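Local structure of zinc chaperone AztD (Citrobacter koseri, 6CMK) at residues E31-W36 and I107-P112; P307-F312 and I355-N360; V173-Y178 and L234-K239. The protein acts as a periplasmic zinc chaperone that hands one zinc ion directly to the solute-binding protein AztC without forming a stable complex with it. All blocks are in the same frame, centred on the assembly; numbering follows the deposited sequence.

Contact 1 of 3, residues E31-W36 and I107-P112; sequences EDVTAW and IDIDAP
Val33 and Ala35 on one side and Ile107 and Ile109 on the other form a small contact, made almost entirely by apolar side chains, between two blades of the beta-propeller. The strand segments 32-36 and 107-109 are not hydrogen-bonded to each other: their axes pass 8.5 Å apart at an angle of 59°. Packing is tightest around the terminal methyl of Ile109. Ile109 CD1 lies 3.4 Å from Val33 CG1, closer than usual for two methyl carbons, and 3.8 Å from Ala35 CB, so that this one methyl rests against both residues of the facing strand. Val33 presents CG1 because that branch stands opposite its own backbone nitrogen (chi1 178°). This closest pair lies at the partly exposed side, whereas the buried Ile107 packs at more ordinary distances. Its extended arm carries Ile107 CD1 to within 4.0 Å of Ala35 CB, while the shorter branch, Ile107 CG2, sits 3.8 Å from the carbonyl oxygen Val33 O and 4.1 Å from Val33 CB. The solvent side is marked by the exposed ends, Glu31-Asp32 and Asp110. Asp32, on the far face of its strand, is hydrogen-bonded to Trp348 of the second subunit. The side chain of Ile107 is about 9 Å from a bound zinc ion, and its neighbour Asp106 is a ligand of the high-affinity site 2. Ile96 and Phe98 of strand 88-100 back Ile107, and strand 392-403 pairs with strand 32-42, joining the N-terminal and C-terminal strands of the modelled chain in one blade.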
loop_
_atom_site.group_PDB
_atom_site.type_symbol
_atom_site.label_atom_id
_atom_site.label_comp_id
_atom_site.label_asym_id
_atom_site.label_seq_id
_atom_site.Cartn_x
_atom_site.Cartn_y
_atom_site.Cartn_z
ATOM N N GLU B 31 -20.246 1.474 7.752
ATOM C CA GLU B 31 -20.237 0.064 7.380
ATOM C C GLU B 31 -18.942 -0.319 6.668
ATOM O O GLU B 31 -18.097 0.531 6.391
ATOM C CB GLU B 31 -21.435 -0.263 6.488
ATOM C CG GLU B 31 -21.298 0.272 5.073
ATOM C CD GLU B 31 -22.500 -0.041 4.208
ATOM O OE1 GLU B 31 -23.199 -1.036 4.494
ATOM O OE2 GLU B 31 -22.749 0.711 3.242
ATOM N N ASP B 32 -18.808 -1.606 6.359
ATOM C CA ASP B 32 -17.614 -2.177 5.745
ATOM C C ASP B 32 -18.006 -2.737 4.385
ATOM O O ASP B 32 -18.854 -3.632 4.305
ATOM C CB ASP B 32 -17.039 -3.269 6.649
ATOM C CG ASP B 32 -15.570 -3.488 6.437
ATOM O OD1 ASP B 32 -15.197 -4.037 5.381
ATOM O OD2 ASP B 32 -14.789 -3.110 7.335
ATOM N N VAL B 33 -17.406 -2.214 3.316
ATOM C CA VAL B 33 -17.866 -2.501 1.964
ATOM C C VAL B 33 -16.736 -3.122 1.164
ATOM O O VAL B 33 -15.620 -2.591 1.135
ATOM C CB VAL B 33 -18.389 -1.241 1.257
ATOM C CG1 VAL B 33 -18.820 -1.584 -0.165
ATOM C CG2 VAL B 33 -19.544 -0.660 2.048
ATOM N N THR B 34 -17.047 -4.235 0.509
ATOM C CA THR B 34 -16.161 -4.918 -0.424
ATOM C C THR B 34 -16.663 -4.649 -1.832
ATOM O O THR B 34 -17.858 -4.790 -2.106
ATOM C CB THR B 34 -16.134 -6.428 -0.160
ATOM O OG1 THR B 34 -15.606 -6.690 1.147
ATOM C CG2 THR B 34 -15.279 -7.147 -1.192
ATOM N N ALA B 35 -15.761 -4.263 -2.726
ATOM C CA ALA B 35 -16.191 -3.988 -4.091
ATOM C C ALA B 35 -15.060 -4.310 -5.046
ATOM O O ALA B 35 -13.927 -3.852 -4.851
ATOM C CB ALA B 35 -16.634 -2.529 -4.260
ATOM N N TRP B 36 -15.373 -5.107 -6.066
ATOM C CA TRP B 36 -14.431 -5.441 -7.125
ATOM C C TRP B 36 -15.157 -5.400 -8.462
ATOM O O TRP B 36 -16.324 -5.793 -8.556
ATOM C CB TRP B 36 -13.818 -6.827 -6.941
ATOM C CG TRP B 36 -12.923 -7.002 -5.733
ATOM C CD1 TRP B 36 -13.318 -7.120 -4.435
ATOM C CD2 TRP B 36 -11.500 -7.126 -5.732
ATOM N NE1 TRP B 36 -12.229 -7.302 -3.616
ATOM C CE2 TRP B 36 -11.097 -7.304 -4.389
ATOM C CE3 TRP B 36 -10.525 -7.094 -6.726
ATOM C CZ2 TRP B 36 -9.770 -7.455 -4.030
ATOM C CZ3 TRP B 36 -9.204 -7.245 -6.359
ATOM C CH2 TRP B 36 -8.842 -7.421 -5.022
ATOM N N ILE B 107 -13.070 3.258 1.514
ATOM C CA ILE B 107 -13.371 2.935 0.119
ATOM C C ILE B 107 -14.415 3.918 -0.400
ATOM O O ILE B 107 -15.463 4.123 0.229
ATOM C CB ILE B 107 -13.836 1.472 -0.050
ATOM C CG1 ILE B 107 -13.983 1.129 -1.538
ATOM C CG2 ILE B 107 -15.136 1.199 0.703
ATOM C CD1 ILE B 107 -14.332 -0.345 -1.809
ATOM N N ASP B 108 -14.111 4.538 -1.542
ATOM C CA ASP B 108 -15.007 5.454 -2.243
ATOM C C ASP B 108 -15.534 4.751 -3.484
ATOM O O ASP B 108 -14.745 4.369 -4.356
ATOM C CB ASP B 108 -14.282 6.733 -2.653
ATOM C CG ASP B 108 -13.850 7.579 -1.468
ATOM O OD1 ASP B 108 -14.410 7.414 -0.365
ATOM O OD2 ASP B 108 -12.950 8.423 -1.655
ATOM N N ILE B 109 -16.855 4.611 -3.580
ATOM C CA ILE B 109 -17.494 3.860 -4.656
ATOM C C ILE B 109 -18.399 4.801 -5.436
ATOM O O ILE B 109 -19.284 5.447 -4.862
ATOM C CB ILE B 109 -18.289 2.655 -4.126
ATOM C CG1 ILE B 109 -17.348 1.654 -3.454
ATOM C CG2 ILE B 109 -19.035 1.964 -5.263
ATOM C CD1 ILE B 109 -18.057 0.622 -2.622
ATOM N N ASP B 110 -18.189 4.862 -6.745
ATOM C CA ASP B 110 -19.063 5.597 -7.648
ATOM C C ASP B 110 -19.291 4.747 -8.887
ATOM O O ASP B 110 -18.630 3.724 -9.088
ATOM C CB ASP B 110 -18.456 6.952 -8.036
ATOM C CG ASP B 110 -18.083 7.789 -6.832
ATOM O OD1 ASP B 110 -18.967 8.028 -5.983
ATOM O OD2 ASP B 110 -16.906 8.197 -6.727
ATOM N N ALA B 111 -20.236 5.174 -9.723
ATOM C CA ALA B 111 -20.450 4.485 -10.984
ATOM C C ALA B 111 -19.200 4.606 -11.850
ATOM O O ALA B 111 -18.530 5.643 -11.828
ATOM C CB ALA B 111 -21.647 5.062 -11.736
ATOM N N PRO B 112 -18.847 3.573 -12.609
ATOM C CA PRO B 112 -17.744 3.715 -13.562
ATOM C C PRO B 112 -18.136 4.706 -14.643
ATOM O O PRO B 112 -19.315 4.876 -14.953
ATOM C CB PRO B 112 -17.571 2.295 -14.121
ATOM C CG PRO B 112 -18.943 1.692 -13.992
ATOM C CD PRO B 112 -19.519 2.269 -12.730
#

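Contact 2 of 3, residues P307-F312 and I355-N360; sequences PVRAKF and IAVADN
Arg309 reaches from the loop between strands 300-305 and 312-317 to Asp359 and Asn360, just after strand 355-358 in the next propeller blade. Its CB does not itself point at that turn. From CB, CG leaves on the side opposite the carbonyl carbon, and bends about CB-CG and CG-CD (chi3 -74°) swing the chain over Val308, whose CB lies 3.6 Å from the guanidinium plane and packs against that face near its rim. NE then forms a salt bridge to Asp306, in the same loop. Arg309 NH2 donates to the backbone carbonyl Asp359 O at 2.8 Å in a nearly straight bond (170°) that lies in the planes of both groups, and passes 3.7 Å from Val357 CG1. It has a further hydrogen bond to a residue adjoining the segments. Arg309 NH1 donates to Asn360 OD1 at 2.9 Å, a more bent bond (138°), with the amide turned steeply to the guanidinium. Nearer the strand, Pro307 CD rests 3.8 Å from Val357 CB, and Val308 CG2 lies 3.7 Å from Asp359 O. Pro307 O is itself hydrogen-bonded to Ser343 of the second subunit. With a carboxylate at NE and oxygens at both amino groups, the guanidinium is held along its edge and its rotation fixed. The acceptors across the blade boundary are neutral, so its positive charge is probably balanced chiefly by Asp306.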
loop_
_atom_site.group_PDB
_atom_site.type_symbol
_atom_site.label_atom_id
_atom_site.label_comp_id
_atom_site.label_asym_id
_atom_site.label_seq_id
_atom_site.Cartn_x
_atom_site.Cartn_y
_atom_site.Cartn_z
ATOM N N PRO B 307 -2.675 -11.083 -7.022
ATOM C CA PRO B 307 -2.287 -9.932 -6.193
ATOM C C PRO B 307 -2.629 -10.099 -4.730
ATOM O O PRO B 307 -2.025 -9.421 -3.889
ATOM C CB PRO B 307 -3.084 -8.778 -6.813
ATOM C CG PRO B 307 -4.283 -9.429 -7.420
ATOM C CD PRO B 307 -3.844 -10.792 -7.869
ATOM N N VAL B 308 -3.573 -10.976 -4.408
ATOM C CA VAL B 308 -4.029 -11.186 -3.039
ATOM C C VAL B 308 -3.223 -12.281 -2.348
ATOM O O VAL B 308 -2.797 -12.123 -1.200
ATOM C CB VAL B 308 -5.541 -11.511 -3.052
ATOM C CG1 VAL B 308 -6.042 -11.820 -1.642
ATOM C CG2 VAL B 308 -6.336 -10.366 -3.644
ATOM N N ARG B 309 -3.027 -13.420 -3.020
ATOM C CA ARG B 309 -2.215 -14.521 -2.504
ATOM C C ARG B 309 -0.860 -14.450 -3.204
ATOM O O ARG B 309 -0.649 -15.021 -4.272
ATOM C CB ARG B 309 -2.915 -15.859 -2.713
ATOM C CG ARG B 309 -4.228 -15.983 -1.948
ATOM C CD ARG B 309 -5.257 -16.804 -2.716
ATOM N NE ARG B 309 -5.777 -15.998 -3.819
ATOM C CZ ARG B 309 -6.802 -15.155 -3.717
ATOM N NH1 ARG B 309 -7.476 -15.035 -2.567
ATOM N NH2 ARG B 309 -7.171 -14.450 -4.773
ATOM N N ALA B 310 0.079 -13.753 -2.570
ATOM C CA ALA B 310 1.342 -13.421 -3.216
ATOM C C ALA B 310 2.181 -14.633 -3.598
ATOM O O ALA B 310 3.070 -14.500 -4.441
ATOM C CB ALA B 310 2.179 -12.524 -2.301
ATOM N N LYS B 311 1.966 -15.794 -2.984
ATOM C CA LYS B 311 2.793 -16.936 -3.333
ATOM C C LYS B 311 2.396 -17.585 -4.658
ATOM O O LYS B 311 3.079 -18.516 -5.086
ATOM C CB LYS B 311 2.743 -17.986 -2.222
ATOM C CG LYS B 311 1.383 -18.608 -1.990
ATOM C CD LYS B 311 1.476 -19.897 -1.188
ATOM C CE LYS B 311 2.181 -19.716 0.146
ATOM N NZ LYS B 311 3.130 -20.827 0.408
ATOM N N PHE B 312 1.334 -17.123 -5.313
ATOM C CA PHE B 312 0.785 -17.817 -6.470
ATOM C C PHE B 312 0.728 -16.918 -7.700
ATOM O O PHE B 312 0.561 -15.697 -7.601
ATOM C CB PHE B 312 -0.616 -18.351 -6.171
ATOM C CG PHE B 312 -0.620 -19.490 -5.192
ATOM C CD1 PHE B 312 0.018 -20.675 -5.500
ATOM C CD2 PHE B 312 -1.250 -19.373 -3.965
ATOM C CE1 PHE B 312 0.032 -21.727 -4.609
ATOM C CE2 PHE B 312 -1.241 -20.423 -3.065
ATOM C CZ PHE B 312 -0.600 -21.602 -3.389
ATOM N N ILE B 355 -6.833 -14.296 -18.214
ATOM C CA ILE B 355 -7.044 -14.488 -16.779
ATOM C C ILE B 355 -7.073 -13.136 -16.072
ATOM O O ILE B 355 -6.251 -12.257 -16.356
ATOM C CB ILE B 355 -5.929 -15.349 -16.146
ATOM C CG1 ILE B 355 -5.522 -16.561 -16.991
ATOM C CG2 ILE B 355 -6.345 -15.786 -14.755
ATOM C CD1 ILE B 355 -4.144 -17.110 -16.570
ATOM N N ALA B 356 -7.985 -12.988 -15.110
ATOM C CA ALA B 356 -7.907 -11.926 -14.108
ATOM C C ALA B 356 -8.188 -12.503 -12.727
ATOM O O ALA B 356 -8.755 -13.583 -12.587
ATOM C CB ALA B 356 -8.895 -10.782 -14.388
ATOM N N VAL B 357 -7.791 -11.758 -11.693
ATOM C CA VAL B 357 -8.031 -12.157 -10.307
ATOM C C VAL B 357 -8.715 -11.009 -9.575
ATOM O O VAL B 357 -8.266 -9.864 -9.662
ATOM C CB VAL B 357 -6.726 -12.535 -9.580
ATOM C CG1 VAL B 357 -7.044 -13.049 -8.173
ATOM C CG2 VAL B 357 -5.946 -13.582 -10.357
ATOM N N ALA B 358 -9.785 -11.322 -8.841
ATOM C CA ALA B 358 -10.469 -10.349 -8.000
ATOM C C ALA B 358 -10.890 -11.038 -6.713
ATOM O O ALA B 358 -11.535 -12.089 -6.755
ATOM C CB ALA B 358 -11.701 -9.751 -8.690
ATOM N N ASP B 359 -10.527 -10.438 -5.576
ATOM C CA ASP B 359 -10.899 -10.933 -4.245
ATOM C C ASP B 359 -10.424 -12.380 -4.144
ATOM O O ASP B 359 -9.221 -12.633 -4.309
ATOM C CB ASP B 359 -12.401 -10.714 -4.033
ATOM C CG ASP B 359 -12.791 -10.699 -2.570
ATOM O OD1 ASP B 359 -11.902 -10.493 -1.715
ATOM O OD2 ASP B 359 -13.984 -10.899 -2.271
ATOM N N ASN B 360 -11.303 -13.341 -3.894
ATOM C CA ASN B 360 -10.896 -14.734 -3.751
ATOM C C ASN B 360 -11.328 -15.573 -4.948
ATOM O O ASN B 360 -11.576 -16.773 -4.821
ATOM C CB ASN B 360 -11.457 -15.297 -2.450
ATOM C CG ASN B 360 -10.935 -14.550 -1.234
ATOM O OD1 ASN B 360 -9.820 -14.010 -1.250
ATOM N ND2 ASN B 360 -11.740 -14.501 -0.177
#

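Contact 3 of 3, residues V173-Y178 and L234-K239; sequences VPYDNY and LLITQK
Tyr175 and Gln238 bring their CA atoms to 7.2 Å near the ends of two strands from consecutive blades of the beta-propeller. The first segment folds over, with Tyr175 N bonded to Tyr178 O at 2.9 Å as the chain turns back. The backbone of this turn is read by the amide of Gln238, which an extended chain (chi1 -177°) holds out across the blade boundary. Gln238 OE1 accepts from Asp176 N at 2.8 Å and Gln238 NE2 donates to Asp176 O at 2.9 Å; both bonds are nearly straight and in plane with the carbonyls, each using a lone pair. Two bonds to the same residue fix the rotation of the amide. NE2 also bonds to Ala241 O, in its own loop. The carboxylate of Asp176 forms a salt bridge to Lys133. The Tyr175 and Gln238 side chains lie alongside, pointing opposite ways, with the ring almost perpendicular to the amide, Tyr175 CD1 3.6 Å from Gln238 CB and the far end against Ile236. Phe225 and Pro243 also pack on the Tyr175 side chain. A water in the ring plane joins Tyr175 OH, at 2.7 Å, to Ile236 O, to which it donates at 3.0 Å.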
loop_
_atom_site.group_PDB
_atom_site.type_symbol
_atom_site.label_atom_id
_atom_site.label_comp_id
_atom_site.label_asym_id
_atom_site.label_seq_id
_atom_site.Cartn_x
_atom_site.Cartn_y
_atom_site.Cartn_z
ATOM N N VAL B 173 9.145 3.816 -19.544
ATOM C CA VAL B 173 8.873 3.578 -18.136
ATOM C C VAL B 173 8.985 4.917 -17.414
ATOM O O VAL B 173 10.033 5.569 -17.486
ATOM C CB VAL B 173 9.842 2.549 -17.534
ATOM C CG1 VAL B 173 9.426 2.223 -16.110
ATOM C CG2 VAL B 173 9.884 1.293 -18.392
ATOM N N PRO B 174 7.931 5.381 -16.707
ATOM C CA PRO B 174 7.975 6.725 -16.124
ATOM C C PRO B 174 8.590 6.756 -14.732
ATOM O O PRO B 174 8.257 5.927 -13.873
ATOM C CB PRO B 174 6.500 7.126 -16.104
ATOM C CG PRO B 174 5.780 5.835 -15.840
ATOM C CD PRO B 174 6.607 4.748 -16.515
ATOM N N TYR B 175 9.498 7.700 -14.519
ATOM C CA TYR B 175 10.185 7.926 -13.248
ATOM C C TYR B 175 9.999 9.379 -12.815
ATOM O O TYR B 175 9.362 10.175 -13.500
ATOM C CB TYR B 175 11.664 7.529 -13.370
ATOM C CG TYR B 175 11.774 6.030 -13.394
ATOM C CD1 TYR B 175 11.684 5.309 -12.222
ATOM C CD2 TYR B 175 11.847 5.332 -14.588
ATOM C CE1 TYR B 175 11.722 3.949 -12.215
ATOM C CE2 TYR B 175 11.882 3.962 -14.592
ATOM C CZ TYR B 175 11.814 3.269 -13.397
ATOM O OH TYR B 175 11.824 1.893 -13.373
ATOM N N ASP B 176 10.515 9.714 -11.634
ATOM C CA ASP B 176 10.440 11.087 -11.143
ATOM C C ASP B 176 11.457 11.922 -11.898
ATOM O O ASP B 176 12.664 11.726 -11.735
ATOM C CB ASP B 176 10.713 11.148 -9.650
ATOM C CG ASP B 176 9.711 10.368 -8.846
ATOM O OD1 ASP B 176 8.524 10.342 -9.241
ATOM O OD2 ASP B 176 10.120 9.789 -7.810
ATOM N N ASN B 177 10.967 12.833 -12.733
ATOM C CA ASN B 177 11.783 13.775 -13.496
ATOM C C ASN B 177 12.592 13.101 -14.596
ATOM O O ASN B 177 13.439 13.768 -15.224
ATOM C CB ASN B 177 12.717 14.554 -12.565
ATOM C CG ASN B 177 11.964 15.252 -11.448
ATOM O OD1 ASN B 177 11.008 15.973 -11.700
ATOM N ND2 ASN B 177 12.367 15.002 -10.206
ATOM N N TYR B 178 12.335 11.818 -14.867
ATOM C CA TYR B 178 13.055 11.026 -15.860
ATOM C C TYR B 178 12.113 9.982 -16.448
ATOM O O TYR B 178 11.030 9.724 -15.919
ATOM C CB TYR B 178 14.270 10.309 -15.254
ATOM C CG TYR B 178 15.331 11.215 -14.683
ATOM C CD1 TYR B 178 16.326 11.743 -15.494
ATOM C CD2 TYR B 178 15.343 11.544 -13.338
ATOM C CE1 TYR B 178 17.302 12.573 -14.974
ATOM C CE2 TYR B 178 16.307 12.370 -12.815
ATOM C CZ TYR B 178 17.285 12.880 -13.639
ATOM O OH TYR B 178 18.250 13.703 -13.123
ATOM N N LEU B 234 16.932 -6.134 -18.042
ATOM C CA LEU B 234 17.339 -4.861 -17.474
ATOM C C LEU B 234 16.448 -4.630 -16.267
ATOM O O LEU B 234 15.229 -4.803 -16.355
ATOM C CB LEU B 234 17.185 -3.720 -18.473
ATOM C CG LEU B 234 18.007 -3.789 -19.753
ATOM C CD1 LEU B 234 17.719 -2.560 -20.583
ATOM C CD2 LEU B 234 19.497 -3.897 -19.476
ATOM N N LEU B 235 17.054 -4.277 -15.139
ATOM C CA LEU B 235 16.332 -4.048 -13.899
ATOM C C LEU B 235 16.531 -2.594 -13.517
ATOM O O LEU B 235 17.668 -2.120 -13.482
ATOM C CB LEU B 235 16.831 -4.972 -12.787
ATOM C CG LEU B 235 16.610 -6.462 -13.053
ATOM C CD1 LEU B 235 17.185 -7.313 -11.946
ATOM C CD2 LEU B 235 15.130 -6.767 -13.234
ATOM N N ILE B 236 15.431 -1.893 -13.259
ATOM C CA ILE B 236 15.439 -0.443 -13.059
ATOM C C ILE B 236 14.904 -0.126 -11.670
ATOM O O ILE B 236 13.867 -0.654 -11.262
ATOM C CB ILE B 236 14.587 0.284 -14.121
ATOM C CG1 ILE B 236 14.913 -0.217 -15.541
ATOM C CG2 ILE B 236 14.798 1.799 -14.040
ATOM C CD1 ILE B 236 13.866 0.179 -16.554
ATOM N N THR B 237 15.597 0.769 -10.964
ATOM C CA THR B 237 15.128 1.321 -9.697
ATOM C C THR B 237 15.410 2.814 -9.693
ATOM O O THR B 237 16.300 3.288 -10.402
ATOM C CB THR B 237 15.832 0.705 -8.489
ATOM O OG1 THR B 237 17.242 0.869 -8.643
ATOM C CG2 THR B 237 15.513 -0.774 -8.349
ATOM N N GLN B 238 14.655 3.554 -8.877
ATOM C CA GLN B 238 14.937 4.968 -8.667
ATOM C C GLN B 238 14.793 5.287 -7.194
ATOM O O GLN B 238 13.789 4.928 -6.572
ATOM C CB GLN B 238 14.002 5.884 -9.462
ATOM C CG GLN B 238 14.374 7.366 -9.290
ATOM C CD GLN B 238 13.446 8.308 -10.018
ATOM O OE1 GLN B 238 12.241 8.086 -10.093
ATOM N NE2 GLN B 238 14.009 9.379 -10.559
ATOM N N LYS B 239 15.782 5.982 -6.653
ATOM C CA LYS B 239 15.641 6.535 -5.314
ATOM C C LYS B 239 15.551 8.052 -5.432
ATOM O O LYS B 239 14.551 8.561 -5.948
ATOM C CB LYS B 239 16.774 6.022 -4.434
ATOM C CG LYS B 239 16.575 4.525 -4.179
ATOM C CD LYS B 239 17.605 3.931 -3.250
ATOM C CE LYS B 239 17.674 2.418 -3.416
ATOM N NZ LYS B 239 16.402 1.734 -3.043
HETATM O O HOH W 1 11.293 0.912 -10.881
HETATM O O HOH W 2 12.627 10.344 -6.966
#

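From the N terminus, the three contacts close separate loops in series, none nested in or crossing another. Contact 1 closes the loop of residues 31 to 112, joining the blade built from the first and last strands to the one after it. Contact 3 follows, closing 173 to 239 on the far side of the ring, about 22 Å from contact 1 and 17 Å from contact 2 at the nearest atoms. Contact 2 comes last, spanning 307 to 360. It meets contact 1 directly, because Trp36 packs on Val308, Ala358 and Asp359, so the first strand is linked to the last blades before closure. All three also touch the second subunit.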